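PDB 1IYZ: quinone oxidoreductase from Thermus thermophilus, which probably reduces quinones with NADPH, the dinucleotide being bound between its two domains. Local coordinates for residues G36-D41 / T295-V300; V109-A114 / G139-Q144; G212-I217 / L237-F242. One frame throughout, in Å; residues are numbered along the deposited sequence.

Interaction 1: residues G36-D41 / T295-V300; sequences GLNFAD and TGKVVV. With NDP (NADPH dihydro-nicotinamide-adenine-dinucleotide phosphate), chain B.
Leu37 overlaps Val298 through one branch: Leu37 CD1 lies 3.9 Å from Val298 CG1, the two side chains meeting at a slant. Its CG stands opposite the carbonyl carbon and beside the backbone N (chi1 -61°), which lets CD1 come within 4.3 Å of Val300 CG2 as well. The backbones join next to this apolar patch. Leu37 N donates to Val298 O over 3.1 Å in a nearly straight bond (170°). Gly36 and Val299 beside it form an antiparallel non-hydrogen-bonded pair.

Lys297 makes the polar half of the contact. The bend at chi2 (81°) turns its otherwise extended chain toward Leu37 and Asn38; CE passes 3.5 Å from Leu37 O and NZ reaches Asn38 OD1 at 2.7 Å. NZ comes from above the carbonyl plane of that amide, not on a lone pair. The ammonium group has a second partner in the salt bridge to Glu62. With an alanine in place of Lys297, Asn38 OD1 and the Glu62 carboxylate would probably be left without their shared partner in this buried place.

Asn38 N bonds Asp41 OD2 at 2.8 Å, at the start of helix 39-46, where the Phe39 side chain lies against the NADPH. Helix 282-290 covers Leu37 and Val300 through Ala285. Helix 108-120 borders Asn38 and Lys297, and strand 273-278 runs parallel beside strand 297-301.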
# COMPACT_ATOMS: atom_id res chain seq x y z
N GLY A 36 -7.85 5.64 18.82
CA GLY A 36 -6.65 5.62 18.01
C GLY A 36 -5.52 6.11 18.89
O GLY A 36 -5.68 7.11 19.59
N LEU A 37 -4.38 5.42 18.88
CA LEU A 37 -3.25 5.86 19.69
C LEU A 37 -2.32 6.77 18.89
O LEU A 37 -2.14 6.59 17.69
CB LEU A 37 -2.47 4.66 20.23
CG LEU A 37 -3.24 3.69 21.14
CD1 LEU A 37 -2.25 2.72 21.76
CD2 LEU A 37 -3.97 4.45 22.24
N ASN A 38 -1.72 7.73 19.58
CA ASN A 38 -0.82 8.69 18.96
C ASN A 38 0.50 8.71 19.68
O ASN A 38 0.59 8.26 20.83
CB ASN A 38 -1.44 10.09 19.03
CG ASN A 38 -2.75 10.19 18.28
OD1 ASN A 38 -2.77 10.16 17.04
ND2 ASN A 38 -3.85 10.31 19.02
N PHE A 39 1.53 9.23 19.03
CA PHE A 39 2.84 9.31 19.65
C PHE A 39 2.75 10.26 20.83
O PHE A 39 3.48 10.14 21.81
CB PHE A 39 3.87 9.82 18.66
CG PHE A 39 5.27 9.39 18.97
CD1 PHE A 39 6.12 10.22 19.69
CD2 PHE A 39 5.72 8.14 18.58
CE1 PHE A 39 7.41 9.81 20.02
CE2 PHE A 39 7.00 7.71 18.90
CZ PHE A 39 7.85 8.55 19.63
N ALA A 40 1.83 11.21 20.73
CA ALA A 40 1.62 12.18 21.79
C ALA A 40 1.21 11.48 23.09
O ALA A 40 1.58 11.92 24.17
CB ALA A 40 0.55 13.19 21.37
N ASP A 41 0.43 10.40 22.96
CA ASP A 41 -0.03 9.64 24.12
C ASP A 41 1.17 9.05 24.83
O ASP A 41 1.25 9.01 26.07
CB ASP A 41 -0.99 8.52 23.69
CG ASP A 41 -2.32 9.06 23.12
OD1 ASP A 41 -2.99 9.87 23.82
OD2 ASP A 41 -2.69 8.67 21.99
N THR A 295 3.14 -0.31 10.46
CA THR A 295 2.68 0.66 9.48
C THR A 295 1.19 0.93 9.73
O THR A 295 0.46 0.02 10.14
CB THR A 295 2.85 0.15 8.04
OG1 THR A 295 1.95 -0.93 7.81
CG2 THR A 295 4.27 -0.32 7.81
N GLY A 296 0.75 2.16 9.50
CA GLY A 296 -0.64 2.50 9.71
C GLY A 296 -0.92 3.02 11.11
O GLY A 296 -0.01 3.32 11.87
N LYS A 297 -2.19 3.11 11.45
CA LYS A 297 -2.60 3.61 12.75
C LYS A 297 -2.74 2.47 13.75
O LYS A 297 -3.28 1.41 13.43
CB LYS A 297 -3.95 4.33 12.63
CG LYS A 297 -4.43 5.02 13.89
CD LYS A 297 -3.77 6.37 14.04
CE LYS A 297 -4.47 7.20 15.11
NZ LYS A 297 -3.88 8.55 15.23
N VAL A 298 -2.25 2.69 14.96
CA VAL A 298 -2.39 1.69 15.99
C VAL A 298 -3.78 1.95 16.53
O VAL A 298 -4.13 3.09 16.81
CB VAL A 298 -1.36 1.87 17.12
CG1 VAL A 298 -1.69 0.95 18.29
CG2 VAL A 298 0.04 1.60 16.58
N VAL A 299 -4.59 0.91 16.66
CA VAL A 299 -5.94 1.10 17.15
C VAL A 299 -6.31 0.10 18.24
O VAL A 299 -5.91 -1.05 18.20
CB VAL A 299 -6.97 0.98 16.00
CG1 VAL A 299 -8.37 1.31 16.50
CG2 VAL A 299 -6.59 1.91 14.87
N VAL A 300 -7.06 0.56 19.22
CA VAL A 300 -7.54 -0.30 20.28
C VAL A 300 -9.03 -0.38 20.01
O VAL A 300 -9.68 0.64 19.76
CB VAL A 300 -7.30 0.28 21.68
CG1 VAL A 300 -7.96 -0.60 22.73
CG2 VAL A 300 -5.81 0.39 21.95
PA NDP B . 3.15 6.91 12.98
O1A NDP B . 2.39 5.91 12.86
O2A NDP B . 3.80 7.80 11.89
O5B NDP B . 4.65 6.42 13.79
C5B NDP B . 5.86 7.14 13.90
C4B NDP B . 6.76 6.74 12.77
O4B NDP B . 7.78 7.72 12.86
C3B NDP B . 7.48 5.39 12.88
O3B NDP B . 6.61 4.34 12.37
C2B NDP B . 8.80 5.67 12.19
O2B NDP B . 8.67 5.31 10.82
C1B NDP B . 9.03 7.23 12.38
N9A NDP B . 10.21 7.32 13.26
C8A NDP B . 11.41 7.81 12.95
N7A NDP B . 12.23 7.68 14.00
C5A NDP B . 11.50 7.10 14.93
C6A NDP B . 11.95 6.73 16.19
N6A NDP B . 13.20 6.94 16.60
N1A NDP B . 11.05 6.14 16.97
C2A NDP B . 9.77 5.90 16.58
N3A NDP B . 9.35 6.25 15.36
C4A NDP B . 10.23 6.86 14.51
O3 NDP B . 2.98 8.12 13.96
PN NDP B . 2.03 8.65 15.10
O1N NDP B . 0.96 9.55 14.71
O2N NDP B . 2.62 8.54 16.48
O5D NDP B . 3.06 9.92 14.95
C5D NDP B . 4.52 9.91 15.17
C4D NDP B . 5.11 11.34 14.93
O4D NDP B . 4.06 12.24 14.50
C3D NDP B . 5.63 11.92 16.24
O3D NDP B . 6.87 12.57 15.99
C2D NDP B . 4.51 12.82 16.70
O2D NDP B . 4.93 13.73 17.71
C1D NDP B . 4.18 13.44 15.30
N1N NDP B . 2.89 14.20 15.36
C2N NDP B . 3.02 15.55 15.78
C3N NDP B . 1.81 16.35 15.86
C7N NDP B . 1.90 17.78 16.28
O7N NDP B . 0.96 18.41 16.81
N7N NDP B . 3.05 18.47 16.07
C4N NDP B . 0.59 15.74 15.53
C5N NDP B . 0.48 14.43 15.13
C6N NDP B . 1.63 13.66 15.04
P2B NDP B . 9.98 4.81 9.92
O1X NDP B . 9.49 4.80 8.53
O2X NDP B . 11.02 5.83 10.16
O3X NDP B . 10.31 3.49 10.50
O HOH W 1 -0.33 5.01 15.28

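Interaction 2: residues V109-A114 / G139-Q144; sequences VSFLTA and GTAAVQ. With NDP (NADPH dihydro-nicotinamide-adenine-dinucleotide phosphate), chain B.
Val109 O is gripped twice by one residue: Thr113 OG1 donates to it over 2.6 Å and Thr113 N over 3.0 Å. The two donors reach the oxygen from opposite faces of its carbonyl plane. The hydroxyl bond fixes the rotation of the Thr113 side chain, whose OG1 and CG2 both lie against the C4N edge of the nicotinamide. Thr113 OG1 is 3.4 Å from NDP C4N.

Other residues of the same helix turn meet helix 139-144. Ala141 has the largest share of that contact. Its CB stands over one face of the Phe111 ring, 3.6 Å from the ring centroid and 14° off the normal, a CH-pi contact. CG of Phe111 lies beside the backbone N (chi1 -75°), and this swings the ring across to the other helix. Ser110 CB touches the same Ala141 methyl at 3.7 Å.

The second helix is part of the Rossmann fold that binds the dinucleotide. Helix 137-148 follows strand 128-131, and Ala137 N at its start bonds the NADPH. The short axes approach to 8.3 Å and cross at -48°. Small side chains allow this: Ala114 CB sits 3.6 Å from Ala142 CA.

Gln144 comes up to the edge of the Phe111 ring, near its plane, with its NE2. That amide is held at both ends. NE2 donates to Thr140 O at 3.1 Å, with the oxygen in the amide plane, while OE1 accepts from Arg270 N. The two bonds fix the rotation of the amide. Pro271 and Leu261 also pack on Phe111. Leu165 and Leu169 of helix 164-169 touch Thr140, and Leu169 also Gln144.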
# COMPACT_ATOMS: atom_id res chain seq x y z
N VAL A 109 -6.68 13.09 14.32
CA VAL A 109 -5.34 13.60 14.49
C VAL A 109 -4.47 13.61 13.24
O VAL A 109 -3.93 14.65 12.86
CB VAL A 109 -4.59 12.85 15.63
CG1 VAL A 109 -3.19 13.44 15.83
CG2 VAL A 109 -5.38 12.94 16.91
N SER A 110 -4.35 12.46 12.58
CA SER A 110 -3.51 12.37 11.38
C SER A 110 -3.92 13.27 10.22
O SER A 110 -3.08 13.98 9.67
CB SER A 110 -3.43 10.92 10.91
OG SER A 110 -2.71 10.12 11.84
N PHE A 111 -5.19 13.25 9.85
CA PHE A 111 -5.65 14.08 8.75
C PHE A 111 -5.73 15.57 9.05
O PHE A 111 -5.42 16.40 8.18
CB PHE A 111 -6.97 13.54 8.23
CG PHE A 111 -6.81 12.30 7.43
CD1 PHE A 111 -6.73 12.35 6.04
CD2 PHE A 111 -6.61 11.07 8.07
CE1 PHE A 111 -6.44 11.21 5.30
CE2 PHE A 111 -6.33 9.93 7.34
CZ PHE A 111 -6.24 10.00 5.95
N LEU A 112 -6.12 15.93 10.26
CA LEU A 112 -6.18 17.34 10.61
C LEU A 112 -4.75 17.88 10.64
O LEU A 112 -4.49 18.98 10.16
CB LEU A 112 -6.86 17.55 11.96
CG LEU A 112 -8.39 17.58 11.92
CD1 LEU A 112 -8.96 17.65 13.33
CD2 LEU A 112 -8.84 18.77 11.10
N THR A 113 -3.83 17.10 11.21
CA THR A 113 -2.43 17.50 11.29
C THR A 113 -1.84 17.66 9.90
O THR A 113 -1.17 18.65 9.61
CB THR A 113 -1.57 16.46 12.07
OG1 THR A 113 -2.04 16.36 13.42
CG2 THR A 113 -0.10 16.87 12.08
N ALA A 114 -2.09 16.69 9.03
CA ALA A 114 -1.55 16.73 7.68
C ALA A 114 -2.07 17.93 6.91
O ALA A 114 -1.31 18.63 6.24
CB ALA A 114 -1.90 15.44 6.93
N GLY A 139 2.05 9.76 8.47
CA GLY A 139 2.63 9.71 7.14
C GLY A 139 1.69 9.32 6.02
O GLY A 139 1.60 10.01 5.01
N THR A 140 0.98 8.21 6.20
CA THR A 140 0.05 7.71 5.19
C THR A 140 -1.09 8.70 4.94
O THR A 140 -1.63 8.76 3.83
CB THR A 140 -0.55 6.36 5.62
OG1 THR A 140 -1.21 6.51 6.89
CG2 THR A 140 0.54 5.31 5.74
N ALA A 141 -1.46 9.46 5.97
CA ALA A 141 -2.51 10.46 5.83
C ALA A 141 -1.97 11.61 4.98
O ALA A 141 -2.60 12.01 3.99
CB ALA A 141 -2.94 10.98 7.20
N ALA A 142 -0.81 12.12 5.38
CA ALA A 142 -0.17 13.23 4.67
C ALA A 142 -0.03 12.95 3.18
O ALA A 142 -0.28 13.84 2.35
CB ALA A 142 1.19 13.52 5.29
N VAL A 143 0.35 11.73 2.82
CA VAL A 143 0.51 11.39 1.41
C VAL A 143 -0.79 11.60 0.65
O VAL A 143 -0.80 12.20 -0.43
CB VAL A 143 0.96 9.93 1.22
CG1 VAL A 143 1.06 9.60 -0.27
CG2 VAL A 143 2.30 9.71 1.91
N GLN A 144 -1.90 11.11 1.22
CA GLN A 144 -3.20 11.24 0.57
C GLN A 144 -3.64 12.70 0.49
O GLN A 144 -3.99 13.19 -0.59
CB GLN A 144 -4.23 10.41 1.32
CG GLN A 144 -3.84 8.95 1.46
CD GLN A 144 -4.86 8.13 2.23
OE1 GLN A 144 -6.00 7.95 1.79
NE2 GLN A 144 -4.46 7.63 3.40
PA NDP B . 3.15 6.91 12.98
O1A NDP B . 2.39 5.91 12.86
O2A NDP B . 3.80 7.80 11.89
O5B NDP B . 4.65 6.42 13.79
C5B NDP B . 5.86 7.14 13.90
C4B NDP B . 6.76 6.74 12.77
O4B NDP B . 7.78 7.72 12.86
C3B NDP B . 7.48 5.39 12.88
O3B NDP B . 6.61 4.34 12.37
C2B NDP B . 8.80 5.67 12.19
O2B NDP B . 8.67 5.31 10.82
C1B NDP B . 9.03 7.23 12.38
N9A NDP B . 10.21 7.32 13.26
C8A NDP B . 11.41 7.81 12.95
N7A NDP B . 12.23 7.68 14.00
C5A NDP B . 11.50 7.10 14.93
C6A NDP B . 11.95 6.73 16.19
N6A NDP B . 13.20 6.94 16.60
N1A NDP B . 11.05 6.14 16.97
C2A NDP B . 9.77 5.90 16.58
N3A NDP B . 9.35 6.25 15.36
C4A NDP B . 10.23 6.86 14.51
O3 NDP B . 2.98 8.12 13.96
PN NDP B . 2.03 8.65 15.10
O1N NDP B . 0.96 9.55 14.71
O2N NDP B . 2.62 8.54 16.48
O5D NDP B . 3.06 9.92 14.95
C5D NDP B . 4.52 9.91 15.17
C4D NDP B . 5.11 11.34 14.93
O4D NDP B . 4.06 12.24 14.50
C3D NDP B . 5.63 11.92 16.24
O3D NDP B . 6.87 12.57 15.99
C2D NDP B . 4.51 12.82 16.70
O2D NDP B . 4.93 13.73 17.71
C1D NDP B . 4.18 13.44 15.30
N1N NDP B . 2.89 14.20 15.36
C2N NDP B . 3.02 15.55 15.78
C3N NDP B . 1.81 16.35 15.86
C7N NDP B . 1.90 17.78 16.28
O7N NDP B . 0.96 18.41 16.81
N7N NDP B . 3.05 18.47 16.07
C4N NDP B . 0.59 15.74 15.53
C5N NDP B . 0.48 14.43 15.13
C6N NDP B . 1.63 13.66 15.04
P2B NDP B . 9.98 4.81 9.92
O1X NDP B . 9.49 4.80 8.53
O2X NDP B . 11.02 5.83 10.16
O3X NDP B . 10.31 3.49 10.50

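Interaction 3: residues G212-I217 / L237-F242; sequences GRLVYI and LAVLGF. With NDP (NADPH dihydro-nicotinamide-adenine-dinucleotide phosphate), chain B.
Two neighbouring strands at one border of the parallel Rossmann sheet make this contact; strand 238-241 is outermost within the chain. The strands run 19° apart, in register from Arg213 with Ala238 to Tyr216 with Gly241. The backbone bonds alternate between them. Leu214 N donates to Ala238 O at 2.8 Å, Leu240 N to Leu214 O at 2.9 Å, and a weak last bond joins Phe242 N to Tyr216 O.

The side chains divide between the two faces. Arg213, Val215, Ala238 and Leu240 share one: Leu240 CD1 lies 4.1 Å from Arg213 CB, and Ala238 CB flanks the same carbon. The guanidinium end of Arg213 leads away, to Ala121 O and a salt bridge with Glu127. Leu214, Val239 and Tyr216 lie on the other face, where Leu214 CD2 meets Val239 CG1 at 4.3 Å.

Just past the end of strand 238-241, Phe242 CB touches Val215 CG1 at 3.9 Å. CG of Phe242 is anti to the backbone N (chi1 179°), which brings the ring edge, close to its own plane, against the carboxamide of the NADPH. Ile217 CG2 lies against the nicotinamide ring. The carboxamide nitrogen N7N donates to Ile217 O at 2.7 Å and to Phe242 O at 2.9 Å. Two backbone acceptors on one amide nitrogen imply that the carboxamide is held against turning, which would help fix the orientation of the nicotinamide.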
# COMPACT_ATOMS: atom_id res chain seq x y z
N GLY A 212 11.49 27.32 -0.15
CA GLY A 212 10.90 26.12 0.42
C GLY A 212 10.65 26.30 1.90
O GLY A 212 11.34 27.08 2.56
N ARG A 213 9.67 25.59 2.44
CA ARG A 213 9.38 25.69 3.86
C ARG A 213 9.34 24.32 4.52
O ARG A 213 8.74 23.38 3.99
CB ARG A 213 8.07 26.43 4.09
CG ARG A 213 7.08 26.32 2.96
CD ARG A 213 7.13 27.54 2.06
NE ARG A 213 7.22 27.18 0.65
CZ ARG A 213 6.25 26.60 -0.05
NH1 ARG A 213 5.08 26.32 0.51
NH2 ARG A 213 6.46 26.28 -1.32
N LEU A 214 10.00 24.20 5.66
CA LEU A 214 10.03 22.95 6.40
C LEU A 214 9.09 23.08 7.58
O LEU A 214 9.19 24.03 8.36
CB LEU A 214 11.46 22.66 6.88
CG LEU A 214 11.69 21.45 7.81
CD1 LEU A 214 13.16 21.05 7.76
CD2 LEU A 214 11.29 21.81 9.24
N VAL A 215 8.15 22.15 7.71
CA VAL A 215 7.21 22.18 8.82
C VAL A 215 7.72 21.24 9.90
O VAL A 215 7.86 20.04 9.68
CB VAL A 215 5.82 21.73 8.38
CG1 VAL A 215 4.84 21.86 9.54
CG2 VAL A 215 5.38 22.54 7.18
N TYR A 216 8.00 21.80 11.07
CA TYR A 216 8.50 21.00 12.18
C TYR A 216 7.32 20.40 12.93
O TYR A 216 6.70 21.06 13.76
CB TYR A 216 9.34 21.88 13.10
CG TYR A 216 10.40 21.12 13.82
CD1 TYR A 216 10.08 20.16 14.78
CD2 TYR A 216 11.74 21.32 13.52
CE1 TYR A 216 11.06 19.43 15.42
CE2 TYR A 216 12.73 20.59 14.16
CZ TYR A 216 12.39 19.65 15.10
OH TYR A 216 13.38 18.91 15.72
N ILE A 217 7.02 19.14 12.63
CA ILE A 217 5.89 18.47 13.26
C ILE A 217 6.24 17.60 14.46
O ILE A 217 5.41 17.35 15.32
CB ILE A 217 5.13 17.63 12.21
CG1 ILE A 217 4.58 18.55 11.13
CG2 ILE A 217 4.00 16.88 12.85
CD1 ILE A 217 3.93 17.81 10.00
N LEU A 237 14.32 30.39 2.83
CA LEU A 237 13.67 29.22 3.37
C LEU A 237 12.89 29.59 4.62
O LEU A 237 13.08 30.67 5.19
CB LEU A 237 14.72 28.18 3.72
CG LEU A 237 15.68 27.83 2.59
CD1 LEU A 237 16.72 26.86 3.12
CD2 LEU A 237 14.90 27.24 1.42
N ALA A 238 12.01 28.69 5.05
CA ALA A 238 11.23 28.95 6.25
C ALA A 238 11.10 27.70 7.11
O ALA A 238 11.06 26.58 6.59
CB ALA A 238 9.85 29.48 5.88
N VAL A 239 11.07 27.89 8.42
CA VAL A 239 10.89 26.79 9.35
C VAL A 239 9.63 27.11 10.16
O VAL A 239 9.51 28.20 10.72
CB VAL A 239 12.10 26.64 10.30
CG1 VAL A 239 11.83 25.53 11.32
CG2 VAL A 239 13.34 26.31 9.50
N LEU A 240 8.70 26.17 10.21
CA LEU A 240 7.46 26.36 10.96
C LEU A 240 7.29 25.36 12.09
O LEU A 240 7.23 24.15 11.85
CB LEU A 240 6.24 26.24 10.04
CG LEU A 240 6.01 27.31 8.98
CD1 LEU A 240 7.16 27.32 7.97
CD2 LEU A 240 4.68 27.02 8.30
N GLY A 241 7.22 25.86 13.32
CA GLY A 241 7.00 24.98 14.44
C GLY A 241 5.52 24.64 14.33
O GLY A 241 4.73 25.47 13.89
N PHE A 242 5.14 23.42 14.70
CA PHE A 242 3.74 23.05 14.58
C PHE A 242 3.24 22.18 15.71
O PHE A 242 3.92 21.25 16.15
CB PHE A 242 3.52 22.35 13.23
CG PHE A 242 2.10 21.89 13.01
CD1 PHE A 242 1.63 20.72 13.60
CD2 PHE A 242 1.23 22.66 12.25
CE1 PHE A 242 0.31 20.32 13.44
CE2 PHE A 242 -0.10 22.27 12.08
CZ PHE A 242 -0.56 21.09 12.68
PA NDP B . 3.15 6.91 12.98
O1A NDP B . 2.39 5.91 12.86
O2A NDP B . 3.80 7.80 11.89
O5B NDP B . 4.65 6.42 13.79
C5B NDP B . 5.86 7.14 13.90
C4B NDP B . 6.76 6.74 12.77
O4B NDP B . 7.78 7.72 12.86
C3B NDP B . 7.48 5.39 12.88
O3B NDP B . 6.61 4.34 12.37
C2B NDP B . 8.80 5.67 12.19
O2B NDP B . 8.67 5.31 10.82
C1B NDP B . 9.03 7.23 12.38
N9A NDP B . 10.21 7.32 13.26
C8A NDP B . 11.41 7.81 12.95
N7A NDP B . 12.23 7.68 14.00
C5A NDP B . 11.50 7.10 14.93
C6A NDP B . 11.95 6.73 16.19
N6A NDP B . 13.20 6.94 16.60
N1A NDP B . 11.05 6.14 16.97
C2A NDP B . 9.77 5.90 16.58
N3A NDP B . 9.35 6.25 15.36
C4A NDP B . 10.23 6.86 14.51
O3 NDP B . 2.98 8.12 13.96
PN NDP B . 2.03 8.65 15.10
O1N NDP B . 0.96 9.55 14.71
O2N NDP B . 2.62 8.54 16.48
O5D NDP B . 3.06 9.92 14.95
C5D NDP B . 4.52 9.91 15.17
C4D NDP B . 5.11 11.34 14.93
O4D NDP B . 4.06 12.24 14.50
C3D NDP B . 5.63 11.92 16.24
O3D NDP B . 6.87 12.57 15.99
C2D NDP B . 4.51 12.82 16.70
O2D NDP B . 4.93 13.73 17.71
C1D NDP B . 4.18 13.44 15.30
N1N NDP B . 2.89 14.20 15.36
C2N NDP B . 3.02 15.55 15.78
C3N NDP B . 1.81 16.35 15.86
C7N NDP B . 1.90 17.78 16.28
O7N NDP B . 0.96 18.41 16.81
N7N NDP B . 3.05 18.47 16.07
C4N NDP B . 0.59 15.74 15.53
C5N NDP B . 0.48 14.43 15.13
C6N NDP B . 1.63 13.66 15.04
P2B NDP B . 9.98 4.81 9.92
O1X NDP B . 9.49 4.80 8.53
O2X NDP B . 11.02 5.83 10.16
O3X NDP B . 10.31 3.49 10.50

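All three contacts touch the NADPH. Interaction 1 lies by the phosphates; interactions 2 and 3 both reach the nicotinamide. Interactions 1 and 2 are buried. Interaction 3 is partly exposed at the border of the Rossmann sheet. Interaction 1 joins the end of strand 27-36 and the loop after it to strand 297-301 with a lysine-amide bond. Interaction 2 is almost wholly apolar between its helices. Interaction 3 rests on regular backbone bonds. Interactions 1 and 2 meet where Asn38 OD1 packs 3.5 Å from Val109 CG1. Interactions 2 and 3 meet where Thr113 CG2 lies 3.7 Å from Phe242 CE1. Interactions 1 and 3 do not touch; helix 108-120 meets both, through Val109 and Ser110 and through Thr113.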